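Local atomic coordinates of putative esterase (PDB entry 7C4D), a protein that probably hydrolyses carboxylic ester bonds as a member of the alpha/beta hydrolase fold, in a marine microorganism. Residues V118-P123 / F219-L224; D67-E72 / E196-N201. All blocks are in the same frame, centred on the assembly; numbering follows the deposited sequence.

Contact 1. Residues V118-P123 / F219-L224; sequences VADIAP and FLKGEL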
ATOM      1  N   VAL A 118      -6.797   7.730   1.754  1.00 33.49           N
ATOM      2  CA  VAL A 118      -6.215   7.126   0.559  1.00 38.01           C
ATOM      3  C   VAL A 118      -5.015   7.949   0.077  1.00 40.12           C
ATOM      4  O   VAL A 118      -5.200   9.089  -0.360  1.00 40.41           O
ATOM      5  CB  VAL A 118      -7.271   6.966  -0.557  1.00 39.65           C
ATOM      6  CG1 VAL A 118      -6.626   6.567  -1.873  1.00 35.29           C
ATOM      7  CG2 VAL A 118      -8.362   5.997  -0.154  1.00 34.77           C
ATOM      8  N   ALA A 119      -3.805   7.341   0.136  1.00 37.27           N
ATOM      9  CA  ALA A 119      -2.543   8.023  -0.189  1.00 40.61           C
ATOM     10  C   ALA A 119      -2.095   7.736  -1.627  1.00 47.29           C
ATOM     11  O   ALA A 119      -1.711   6.605  -1.973  1.00 41.43           O
ATOM     12  CB  ALA A 119      -1.456   7.646   0.797  1.00 41.79           C
ATOM     13  N   ASP A 120      -2.209   8.777  -2.459  1.00 41.84           N
ATOM     14  CA  ASP A 120      -1.643   8.866  -3.803  1.00 46.13           C
ATOM     15  C   ASP A 120      -2.040   7.709  -4.748  1.00 48.78           C
ATOM     16  O   ASP A 120      -1.177   7.100  -5.369  1.00 48.48           O
ATOM     17  CB  ASP A 120      -0.144   9.165  -3.770  1.00 44.23           C
ATOM     18  CG  ASP A 120       0.355   9.873  -5.034  1.00 57.73           C
ATOM     19  OD1 ASP A 120      -0.156  10.977  -5.368  1.00 56.75           O
ATOM     20  OD2 ASP A 120       1.247   9.317  -5.691  1.00 59.42           O
ATOM     21  N   ILE A 121      -3.347   7.447  -4.895  1.00 43.04           N
ATOM     22  CA  ILE A 121      -3.877   6.559  -5.906  1.00 44.01           C
ATOM     23  C   ILE A 121      -5.353   6.893  -6.127  1.00 51.82           C
ATOM     24  O   ILE A 121      -6.044   7.351  -5.210  1.00 45.35           O
ATOM     25  CB  ILE A 121      -3.664   5.084  -5.504  1.00 48.72           C
ATOM     26  CG1 ILE A 121      -3.815   4.167  -6.723  1.00 47.43           C
ATOM     27  CG2 ILE A 121      -4.563   4.716  -4.347  1.00 39.13           C
ATOM     28  CD1 ILE A 121      -3.677   2.692  -6.465  1.00 53.45           C
ATOM     29  N   ALA A 122      -5.840   6.672  -7.354  1.00 49.27           N
ATOM     30  CA  ALA A 122      -7.221   7.020  -7.668  1.00 51.01           C
ATOM     31  C   ALA A 122      -8.043   5.738  -7.753  1.00 49.72           C
ATOM     32  O   ALA A 122      -7.489   4.664  -7.919  1.00 53.77           O
ATOM     33  CB  ALA A 122      -7.282   7.840  -8.945  1.00 49.91           C
ATOM     34  N   PRO A 123      -9.383   5.764  -7.659  1.00 48.84           N
ATOM     35  CA  PRO A 123     -10.134   4.529  -7.755  1.00 51.36           C
ATOM     36  C   PRO A 123     -10.099   3.859  -9.135  1.00 52.28           C
ATOM     37  O   PRO A 123     -10.378   2.669  -9.238  1.00 54.59           O
ATOM     38  CB  PRO A 123     -11.567   4.904  -7.353  1.00 50.84           C
ATOM     39  CG  PRO A 123     -11.542   6.362  -6.970  1.00 54.15           C
ATOM     40  CD  PRO A 123     -10.238   6.939  -7.468  1.00 50.41           C
ATOM     41  N   PHE A 219      -8.224  11.952   0.281  1.00 36.86           N
ATOM     42  CA  PHE A 219      -7.244  11.593  -0.735  1.00 37.31           C
ATOM     43  C   PHE A 219      -6.056  12.542  -0.583  1.00 43.80           C
ATOM     44  O   PHE A 219      -6.189  13.767  -0.706  1.00 40.20           O
ATOM     45  CB  PHE A 219      -7.884  11.610  -2.132  1.00 39.54           C
ATOM     46  CG  PHE A 219      -8.858  10.480  -2.367  1.00 42.57           C
ATOM     47  CD1 PHE A 219     -10.096  10.447  -1.726  1.00 42.00           C
ATOM     48  CD2 PHE A 219      -8.508   9.392  -3.167  1.00 47.20           C
ATOM     49  CE1 PHE A 219     -10.990   9.390  -1.923  1.00 42.07           C
ATOM     50  CE2 PHE A 219      -9.381   8.313  -3.330  1.00 44.41           C
ATOM     51  CZ  PHE A 219     -10.621   8.316  -2.716  1.00 46.49           C
ATOM     52  N   LEU A 220      -4.892  11.964  -0.281  1.00 43.60           N
ATOM     53  CA  LEU A 220      -3.659  12.726  -0.208  1.00 43.79           C
ATOM     54  C   LEU A 220      -2.842  12.470  -1.474  1.00 47.87           C
ATOM     55  O   LEU A 220      -2.404  11.358  -1.723  1.00 54.76           O
ATOM     56  CB  LEU A 220      -2.882  12.326   1.044  1.00 44.50           C
ATOM     57  CG  LEU A 220      -3.406  12.846   2.387  1.00 48.37           C
ATOM     58  CD1 LEU A 220      -2.689  12.086   3.487  1.00 49.35           C
ATOM     59  CD2 LEU A 220      -3.106  14.331   2.541  1.00 51.05           C
ATOM     60  N   LYS A 221      -2.636  13.528  -2.252  1.00 45.65           N
ATOM     61  CA  LYS A 221      -1.922  13.523  -3.513  1.00 51.58           C
ATOM     62  C   LYS A 221      -0.504  14.051  -3.302  1.00 53.20           C
ATOM     63  O   LYS A 221      -0.313  15.048  -2.622  1.00 50.62           O
ATOM     64  CB  LYS A 221      -2.613  14.521  -4.440  1.00 51.30           C
ATOM     65  CG  LYS A 221      -2.128  14.453  -5.876  1.00 64.84           C
ATOM     66  CD  LYS A 221      -2.394  15.685  -6.697  1.00 69.64           C
ATOM     67  CE  LYS A 221      -1.405  15.810  -7.836  1.00 65.87           C
ATOM     68  NZ  LYS A 221      -1.507  17.155  -8.437  1.00 79.79           N
ATOM     69  N   GLY A 222       0.499  13.367  -3.853  1.00 53.15           N
ATOM     70  CA  GLY A 222       1.832  13.957  -3.934  1.00 56.35           C
ATOM     71  C   GLY A 222       1.891  14.983  -5.067  1.00 54.05           C
ATOM     72  O   GLY A 222       1.405  14.725  -6.174  1.00 64.80           O
ATOM     73  N   GLU A 223       2.433  16.169  -4.785  1.00 60.65           N
ATOM     74  CA  GLU A 223       2.521  17.249  -5.778  1.00 62.11           C
ATOM     75  C   GLU A 223       3.246  16.778  -7.043  1.00 59.07           C
ATOM     76  O   GLU A 223       2.788  17.062  -8.142  1.00 69.34           O
ATOM     77  CB  GLU A 223       3.256  18.465  -5.194  1.00 65.16           C
ATOM     78  CG  GLU A 223       3.234  19.710  -6.078  1.00 70.21           C
ATOM     79  CD  GLU A 223       4.352  20.723  -5.862  1.00 67.82           C
ATOM     80  OE1 GLU A 223       4.914  20.790  -4.746  1.00 65.55           O
ATOM     81  OE2 GLU A 223       4.677  21.445  -6.823  1.00 84.86           O
ATOM     82  N   LEU A 224       4.377  16.067  -6.871  1.00 59.75           N
ATOM     83  CA  LEU A 224       5.245  15.645  -7.964  1.00 65.50           C
ATOM     84  C   LEU A 224       4.874  14.254  -8.481  1.00 63.35           C
ATOM     85  O   LEU A 224       5.661  13.625  -9.170  1.00 72.23           O
ATOM     86  CB  LEU A 224       6.696  15.647  -7.477  1.00 62.66           C
ATOM     87  CG  LEU A 224       7.103  16.807  -6.567  1.00 68.65           C
ATOM     88  CD1 LEU A 224       8.370  16.481  -5.806  1.00 65.55           C
ATOM     89  CD2 LEU A 224       7.241  18.113  -7.340  1.00 66.60           C
TER

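Contact 2. Residues D67-E72 / E196-N201; sequences DDMSYE and EKNIIN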
ATOM      1  N   ASP A  67      -1.386 -17.137  -5.002  1.00 68.98           N
ATOM      2  CA  ASP A  67      -1.260 -16.864  -6.430  1.00 64.52           C
ATOM      3  C   ASP A  67      -2.169 -15.707  -6.821  1.00 51.20           C
ATOM      4  O   ASP A  67      -1.752 -14.834  -7.567  1.00 59.24           O
ATOM      5  CB  ASP A  67      -1.607 -18.094  -7.271  1.00 76.42           C
ATOM      6  CG  ASP A  67      -0.657 -19.258  -7.047  1.00 83.78           C
ATOM      7  OD1 ASP A  67       0.565 -19.071  -7.255  1.00 90.79           O
ATOM      8  OD2 ASP A  67      -1.143 -20.331  -6.644  1.00 85.96           O
ATOM      9  N   ASP A  68      -3.408 -15.753  -6.323  1.00 46.11           N
ATOM     10  CA  ASP A  68      -4.378 -14.679  -6.479  1.00 55.95           C
ATOM     11  C   ASP A  68      -4.020 -13.518  -5.533  1.00 62.95           C
ATOM     12  O   ASP A  68      -3.866 -13.703  -4.317  1.00 53.25           O
ATOM     13  CB  ASP A  68      -5.786 -15.177  -6.143  1.00 56.93           C
ATOM     14  CG  ASP A  68      -6.837 -14.110  -6.344  1.00 63.27           C
ATOM     15  OD1 ASP A  68      -6.644 -13.301  -7.244  1.00 68.02           O
ATOM     16  OD2 ASP A  68      -7.824 -14.094  -5.587  1.00 76.58           O
ATOM     17  N   MET A  69      -3.909 -12.327  -6.122  1.00 52.95           N
ATOM     18  CA  MET A  69      -3.718 -11.057  -5.440  1.00 53.78           C
ATOM     19  C   MET A  69      -4.749 -10.032  -5.919  1.00 52.07           C
ATOM     20  O   MET A  69      -4.425  -8.858  -6.060  1.00 54.82           O
ATOM     21  CB  MET A  69      -2.365 -10.481  -5.860  1.00 48.45           C
ATOM     22  CG  MET A  69      -1.276 -10.773  -4.932  1.00 46.23           C
ATOM     23  SD  MET A  69       0.160  -9.944  -5.577  1.00 57.92           S
ATOM     24  CE  MET A  69       0.031  -8.363  -4.741  1.00 56.69           C
ATOM     25  N   SER A  70      -5.976 -10.467  -6.206  1.00 55.47           N
ATOM     26  CA  SER A  70      -7.023  -9.552  -6.615  1.00 49.24           C
ATOM     27  C   SER A  70      -7.416  -8.684  -5.406  1.00 55.93           C
ATOM     28  O   SER A  70      -7.153  -9.088  -4.281  1.00 56.60           O
ATOM     29  CB  SER A  70      -8.178 -10.362  -7.119  1.00 47.26           C
ATOM     30  OG  SER A  70      -8.945 -10.867  -6.040  1.00 50.08           O
ATOM     31  N   TYR A  71      -8.095  -7.544  -5.633  1.00 47.71           N
ATOM     32  CA  TYR A  71      -8.448  -6.602  -4.592  1.00 48.61           C
ATOM     33  C   TYR A  71      -9.552  -7.222  -3.764  1.00 53.04           C
ATOM     34  O   TYR A  71      -9.721  -6.915  -2.580  1.00 54.72           O
ATOM     35  CB  TYR A  71      -8.825  -5.237  -5.173  1.00 43.53           C
ATOM     36  CG  TYR A  71      -7.630  -4.419  -5.601  1.00 47.99           C
ATOM     37  CD1 TYR A  71      -6.668  -4.058  -4.659  1.00 46.51           C
ATOM     38  CD2 TYR A  71      -7.481  -3.940  -6.898  1.00 46.82           C
ATOM     39  CE1 TYR A  71      -5.528  -3.366  -5.007  1.00 39.71           C
ATOM     40  CE2 TYR A  71      -6.377  -3.175  -7.255  1.00 42.09           C
ATOM     41  CZ  TYR A  71      -5.394  -2.901  -6.299  1.00 49.44           C
ATOM     42  OH  TYR A  71      -4.265  -2.160  -6.517  1.00 42.44           O
ATOM     43  N   GLU A  72     -10.278  -8.129  -4.411  1.00 50.30           N
ATOM     44  CA  GLU A  72     -11.340  -8.853  -3.733  1.00 52.41           C
ATOM     45  C   GLU A  72     -10.725  -9.690  -2.609  1.00 49.87           C
ATOM     46  O   GLU A  72     -11.229  -9.703  -1.491  1.00 55.45           O
ATOM     47  CB  GLU A  72     -12.090  -9.715  -4.749  1.00 63.12           C
ATOM     48  CG  GLU A  72     -13.133 -10.628  -4.146  1.00 76.31           C
ATOM     49  CD  GLU A  72     -14.370  -9.907  -3.645  1.00 87.56           C
ATOM     50  OE1 GLU A  72     -14.831 -10.256  -2.541  1.00 87.79           O
ATOM     51  OE2 GLU A  72     -14.871  -9.008  -4.365  1.00 92.52           O
ATOM     52  N   GLU A 196       3.618 -10.470 -10.658  1.00 62.66           N
ATOM     53  CA  GLU A 196       3.701 -10.401 -12.116  1.00 64.01           C
ATOM     54  C   GLU A 196       2.409 -10.876 -12.764  1.00 56.34           C
ATOM     55  O   GLU A 196       1.875 -10.192 -13.626  1.00 64.25           O
ATOM     56  CB  GLU A 196       4.878 -11.196 -12.674  1.00 65.92           C
ATOM     57  CG  GLU A 196       5.048 -11.023 -14.176  1.00 90.69           C
ATOM     58  CD  GLU A 196       6.297 -11.634 -14.800  1.00104.57           C
ATOM     59  OE1 GLU A 196       6.490 -12.863 -14.651  1.00112.43           O
ATOM     60  OE2 GLU A 196       7.076 -10.886 -15.439  1.00103.69           O
ATOM     61  N   LYS A 197       1.884 -12.020 -12.315  1.00 54.44           N
ATOM     62  CA  LYS A 197       0.693 -12.579 -12.928  1.00 62.77           C
ATOM     63  C   LYS A 197      -0.572 -11.954 -12.341  1.00 69.32           C
ATOM     64  O   LYS A 197      -1.653 -12.537 -12.494  1.00 68.74           O
ATOM     65  CB  LYS A 197       0.656 -14.104 -12.755  1.00 77.83           C
ATOM     66  CG  LYS A 197       1.833 -14.854 -13.373  1.00 87.58           C
ATOM     67  CD  LYS A 197       1.640 -16.348 -13.414  1.00 95.77           C
ATOM     68  CE  LYS A 197       2.784 -17.046 -14.114  1.00101.65           C
ATOM     69  NZ  LYS A 197       2.300 -18.212 -14.888  1.00110.00           N
ATOM     70  N   ASN A 198      -0.432 -10.803 -11.654  1.00 63.77           N
ATOM     71  CA  ASN A 198      -1.595 -10.079 -11.160  1.00 57.44           C
ATOM     72  C   ASN A 198      -1.521  -8.586 -11.488  1.00 57.48           C
ATOM     73  O   ASN A 198      -2.337  -7.813 -10.963  1.00 55.10           O
ATOM     74  CB  ASN A 198      -1.796 -10.220  -9.644  1.00 52.65           C
ATOM     75  CG  ASN A 198      -2.344 -11.555  -9.217  1.00 55.03           C
ATOM     76  OD1 ASN A 198      -3.551 -11.702  -9.000  1.00 47.49           O
ATOM     77  ND2 ASN A 198      -1.446 -12.526  -9.099  1.00 55.35           N
ATOM     78  N   ILE A 199      -0.562  -8.180 -12.333  1.00 50.76           N
ATOM     79  CA  ILE A 199      -0.376  -6.764 -12.650  1.00 59.78           C
ATOM     80  C   ILE A 199      -1.634  -6.100 -13.233  1.00 60.33           C
ATOM     81  O   ILE A 199      -1.858  -4.910 -13.045  1.00 58.59           O
ATOM     82  CB  ILE A 199       0.874  -6.519 -13.523  1.00 63.99           C
ATOM     83  CG1 ILE A 199       1.328  -5.056 -13.467  1.00 75.26           C
ATOM     84  CG2 ILE A 199       0.679  -7.004 -14.959  1.00 69.53           C
ATOM     85  CD1 ILE A 199       1.972  -4.638 -12.148  1.00 81.69           C
ATOM     86  N   ILE A 200      -2.456  -6.848 -13.964  1.00 59.79           N
ATOM     87  CA  ILE A 200      -3.685  -6.286 -14.499  1.00 62.65           C
ATOM     88  C   ILE A 200      -4.688  -6.054 -13.355  1.00 60.80           C
ATOM     89  O   ILE A 200      -5.388  -5.045 -13.333  1.00 51.80           O
ATOM     90  CB  ILE A 200      -4.228  -7.194 -15.639  1.00 65.16           C
ATOM     91  CG1 ILE A 200      -3.308  -7.200 -16.865  1.00 60.54           C
ATOM     92  CG2 ILE A 200      -5.677  -6.882 -16.014  1.00 51.72           C
ATOM     93  CD1 ILE A 200      -2.867  -5.823 -17.309  1.00 68.56           C
ATOM     94  N   ASN A 201      -4.803  -7.042 -12.457  1.00 54.65           N
ATOM     95  CA  ASN A 201      -5.632  -7.001 -11.262  1.00 61.03           C
ATOM     96  C   ASN A 201      -5.269  -5.790 -10.400  1.00 53.81           C
ATOM     97  O   ASN A 201      -6.154  -5.134  -9.842  1.00 49.73           O
ATOM     98  CB  ASN A 201      -5.478  -8.280 -10.434  1.00 60.30           C
ATOM     99  CG  ASN A 201      -6.357  -9.411 -10.911  1.00 66.11           C
ATOM    100  OD1 ASN A 201      -7.119  -9.245 -11.849  1.00 75.69           O
ATOM    101  ND2 ASN A 201      -6.271 -10.558 -10.261  1.00 64.28           N
TER
HETATM  102  O   HOH W   1      -7.916  -6.992  -8.580  1.00 52.42           O

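Contact 1. Residues V118-P123 / F219-L224
The carboxylate oxygen Asp120 OD2 is hydrogen-bonded to His253 ND1 and to Ser225 OG, while across the contact its twin OD1 accepts the backbone N-H of Gly222, with 2.9 Å between Asp120 OD1 and Gly222 N. That last bond is almost straight (163° at the hydrogen), and its donor arrives from above the carboxylate plane. The group is thus held at both oxygens and its rotation is largely fixed. With CG anti to the backbone N (chi1 -154°), the carboxylate reaches over the backbone of Lys221, and Asp120 OD1 passes 3.6 Å from Lys221 CA. Earlier along both strands the backbone pairs as in a parallel sheet: Leu220 N donates to Val118 O at 2.9 Å, and Asp120 N to Leu220 O at 2.7 Å, the latter more bent at the hydrogen. These are the C-terminal ends of neighbouring strands 113-119 and 217-222 in the central sheet of an alpha/beta hydrolase. The position of Asp120, just past its strand, and its bond to His253 are consistent with its being the acid of a Ser96-His253-Asp120 triad. Replacing Asp120 by an alanine would probably leave the Gly222 N-H without its acceptor and His253 and Ser225 without a shared partner, setting the imidazole freer to turn. On the face of the sheet opposite Ala119 and Leu220, the side chains of Val118 and Phe219 lie side by side, pointing the same way. Val118 CB sits over one face of the ring, 4.0 Å from the ring centroid, while Val118 CG1 comes within 3.6 Å of Phe219 CE2. Ile121 O lies at the ring edge, in plane, 3.8 Å from Phe219 CD2, and Met103 of helix 97-108 touches both Val118 and Phe219.

Contact 2. Residues D67-E72 / E196-N201
The amide of Asn198 bonds to the backbone of residues 67-69 through both of its ends. ND2 donates to Asp67 O, 2.8 Å away and only slightly tilted from the amide plane, while a second bond from ND2 goes to Ser194 O in the preceding helix. OD1 takes two donors from opposite faces of its plane: Met69 N, 3.0 Å from Asn198 OD1 and well above the carbonyl plane, and Asn201 ND2 at 3.2 Å, only moderately tilted. The amide is thereby fixed against flipping, and Met69 CB packs 3.5 Å from Asn198 CG. Asp68 crosses the side chain of Asn198 at about a right angle, with carboxylate and amide planes 34° apart; against Asn201 the planes stand 77° apart. With CG anti to the backbone N (chi1 -178°), Asp68 carries its OD1 forward to Ser70 N (3.1 Å), which meets it from above the carboxylate plane, making an Asx turn. That turn leads into helix 71-84, for which Ser70 is the N-cap, whereas Asn198 precedes helix 199-203; the residues leading into two helices of the hydrolase fold thus meet. Asn201 ND2 rests 3.7 Å from Ser70 CB. Further along, Asn201 O approaches the Tyr71 ring obliquely, 3.3 Å from Tyr71 CE2, and a water links this oxygen to Tyr71 N. Tyr71 OH bonds to Ile202 O, and its ring meets that of Trp104.

How the contacts relate
The two contacts interleave along the chain: 67-72 comes first, then 118-123, then 196-201 and finally 219-224, so each closes a loop that crosses the other's. Their centres are 21 Å apart, although their nearest atoms come within about 5 Å without touching. Contact 1 lies at the C-terminal ends of two neighbouring strands of the central sheet; contact 2 joins the start of helix 71-84 to that of helix 199-203, from which the chain runs on to strand 217-222. Helix 97-108 is a shared neighbour, touched by Val118 and Phe219 in one contact and by Tyr71 in the other. The side chains of Ile121 and Tyr71 each lie about 6 Å from a bound acetate, probably from the crystallisation liquor, which may mark the active-site pocket.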